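Local coordinates for F5/8 type C domain protein (Clostridium perfringens, PDB 7JRM), which probably helps a mucin-targeting O-glycopeptidase recognise glycans through its calcium-bearing carbohydrate-binding module, to which an Ig-like domain is joined, at residues E12-S17 / C73-A78. Numbering follows the deposited sequence. Where two conformers were deposited one is given.
Sequences ENLAYS and CSRTIA
Leu-14 and Tyr-16 lie against Arg-75 and Ile-77 where the short strand 14-16 joins the edge of an Ig-like beta-sheet, running parallel to strand 70-79. Backbone bonds fix the register: Leu-14 N gives its hydrogen to Thr-76 O at 3.0 Å, Leu-14 O accepts from Ala-78 N, and Tyr-16 N donates to Ala-78 O.

Arg-75 reaches Glu-12 with its side chain. With CG wedged between the backbone N and the carbonyl carbon (chi1 58°) and the chain bent at chi2, its guanidinium swings back to Glu-12, where Arg-75 NH1 donates to the backbone Glu-12 O at 3.0 Å, almost within the guanidinium plane. Leu-14 CD1 rests over one face of the same group, 3.4 Å from Arg-75 NH1. Leucine suits this place because a methyl can cover the flat cation while leaving its edge to acceptors; Arg-75 NE hydrogen-bonds Tyr-61 OH, and Arg-75 NH2 hydrogen-bonds the carbonyls of Leu-24 and Lys-26. On this side, too, the beta-branch of isoleucine puts the CG2 methyl of Ile-77 at the ring edge of Tyr-16, 3.8 Å from Tyr-16 CD2.

The other face carries Asn-13, Ala-15, Thr-76 and Ala-78. The alanines keep it low where strand 145-152 of the neighbouring beta-sandwich, in the NPCBM-family region, packs against it, so the contact lies at the junction of two domains. Asn-13 uses its amide as a stand-in for a main-chain carbonyl: Asn-13 OD1 accepts the hydrogen of Thr-76 N at 3.0 Å along a nearly straight 174° bond. One water donates to Leu-14 O at 2.7 Å and also hydrogen-bonds Thr-76 OG1, 2.9 Å away.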
loop_
_atom_site.group_PDB
_atom_site.type_symbol
_atom_site.label_atom_id
_atom_site.label_comp_id
_atom_site.label_asym_id
_atom_site.label_seq_id
_atom_site.Cartn_x
_atom_site.Cartn_y
_atom_site.Cartn_z
ATOM N N GLU A 12 9.264 -14.104 -30.725
ATOM C CA GLU A 12 10.580 -14.213 -30.115
ATOM C C GLU A 12 10.462 -14.238 -28.595
ATOM O O GLU A 12 9.427 -13.889 -28.022
ATOM C CB GLU A 12 11.481 -13.053 -30.554
ATOM C CG GLU A 12 11.700 -12.981 -32.056
ATOM C CD GLU A 12 12.725 -11.938 -32.453
ATOM O OE1 GLU A 12 12.976 -11.009 -31.654
ATOM O OE2 GLU A 12 13.280 -12.047 -33.566
ATOM N N ASN A 13 11.545 -14.661 -27.949
ATOM C CA ASN A 13 11.569 -14.737 -26.495
ATOM C C ASN A 13 11.555 -13.341 -25.884
ATOM O O ASN A 13 12.235 -12.428 -26.358
ATOM C CB ASN A 13 12.804 -15.506 -26.026
ATOM C CG ASN A 13 12.721 -16.989 -26.336
ATOM O OD1 ASN A 13 11.633 -17.548 -26.470
ATOM N ND2 ASN A 13 13.876 -17.634 -26.448
ATOM N N LEU A 14 10.772 -13.181 -24.819
ATOM C CA LEU A 14 10.608 -11.904 -24.145
ATOM C C LEU A 14 11.046 -12.012 -22.690
ATOM O O LEU A 14 11.194 -13.107 -22.140
ATOM C CB LEU A 14 9.151 -11.424 -24.207
ATOM C CG LEU A 14 8.678 -10.757 -25.499
ATOM C CD1 LEU A 14 7.175 -10.547 -25.453
ATOM C CD2 LEU A 14 9.399 -9.438 -25.721
ATOM N N ALA A 15 11.244 -10.850 -22.070
ATOM C CA ALA A 15 11.590 -10.759 -20.659
ATOM C C ALA A 15 10.926 -9.527 -20.065
ATOM O O ALA A 15 10.981 -8.445 -20.657
ATOM C CB ALA A 15 13.108 -10.692 -20.456
ATOM N N TYR A 16 10.299 -9.695 -18.903
ATOM C CA TYR A 16 9.620 -8.610 -18.215
ATOM C C TYR A 16 10.125 -8.517 -16.782
ATOM O O TYR A 16 10.642 -9.485 -16.218
ATOM C CB TYR A 16 8.096 -8.804 -18.213
ATOM C CG TYR A 16 7.430 -8.516 -19.538
ATOM C CD1 TYR A 16 7.029 -7.229 -19.872
ATOM C CD2 TYR A 16 7.189 -9.534 -20.451
ATOM C CE1 TYR A 16 6.414 -6.963 -21.081
ATOM C CE2 TYR A 16 6.575 -9.278 -21.663
ATOM C CZ TYR A 16 6.190 -7.991 -21.972
ATOM O OH TYR A 16 5.578 -7.733 -23.177
ATOM N N SER A 17 9.974 -7.332 -16.197
ATOM C CA SER A 17 10.324 -7.115 -14.805
ATOM C C SER A 17 9.108 -7.388 -13.919
ATOM O O SER A 17 8.026 -7.740 -14.394
ATOM C CB SER A 17 10.863 -5.698 -14.604
ATOM O OG SER A 17 9.824 -4.795 -14.275
ATOM N N CYS A 73 3.553 -21.575 -33.447
ATOM C CA CYS A 73 4.868 -21.130 -33.013
ATOM C C CYS A 73 4.867 -21.045 -31.493
ATOM O O CYS A 73 3.812 -20.957 -30.859
ATOM C CB CYS A 73 5.246 -19.779 -33.635
ATOM S SG CYS A 73 4.621 -18.339 -32.740
ATOM N N SER A 74 6.064 -21.074 -30.913
ATOM C CA SER A 74 6.212 -21.074 -29.466
ATOM C C SER A 74 7.317 -20.113 -29.058
ATOM O O SER A 74 8.309 -19.940 -29.772
ATOM C CB SER A 74 6.518 -22.481 -28.933
ATOM O OG SER A 74 6.993 -22.432 -27.599
ATOM N N ARG A 75 7.133 -19.489 -27.897
ATOM C CA ARG A 75 8.127 -18.583 -27.339
ATOM C C ARG A 75 7.961 -18.548 -25.828
ATOM O O ARG A 75 6.891 -18.852 -25.293
ATOM C CB ARG A 75 8.007 -17.173 -27.936
ATOM C CG ARG A 75 6.649 -16.513 -27.739
ATOM C CD ARG A 75 6.657 -15.559 -26.551
ATOM N NE ARG A 75 5.514 -14.652 -26.560
ATOM C CZ ARG A 75 5.522 -13.442 -27.110
ATOM N NH1 ARG A 75 6.617 -12.987 -27.701
ATOM N NH2 ARG A 75 4.433 -12.687 -27.068
ATOM N N THR A 76 9.036 -18.172 -25.143
ATOM C CA THR A 76 9.047 -18.096 -23.691
ATOM C C THR A 76 8.984 -16.644 -23.231
ATOM O O THR A 76 9.487 -15.738 -23.899
ATOM C CB THR A 76 10.297 -18.767 -23.114
ATOM O OG1 THR A 76 11.468 -18.092 -23.593
ATOM C CG2 THR A 76 10.353 -20.232 -23.525
ATOM N N ILE A 77 8.354 -16.433 -22.077
ATOM C CA ILE A 77 8.223 -15.112 -21.472
ATOM C C ILE A 77 8.712 -15.205 -20.035
ATOM O O ILE A 77 8.118 -15.919 -19.218
ATOM C CB ILE A 77 6.778 -14.591 -21.520
ATOM C CG1 ILE A 77 6.320 -14.416 -22.970
ATOM C CG2 ILE A 77 6.660 -13.280 -20.757
ATOM C CD1 ILE A 77 4.953 -13.785 -23.109
ATOM N N ALA A 78 9.786 -14.486 -19.725
ATOM C CA ALA A 78 10.393 -14.513 -18.403
ATOM C C ALA A 78 10.001 -13.270 -17.614
ATOM O O ALA A 78 9.991 -12.158 -18.149
ATOM C CB ALA A 78 11.916 -14.607 -18.504
HETATM O O HOH W 1 11.052 -20.005 -27.727
HETATM O O HOH W 2 12.008 -15.635 -22.082
#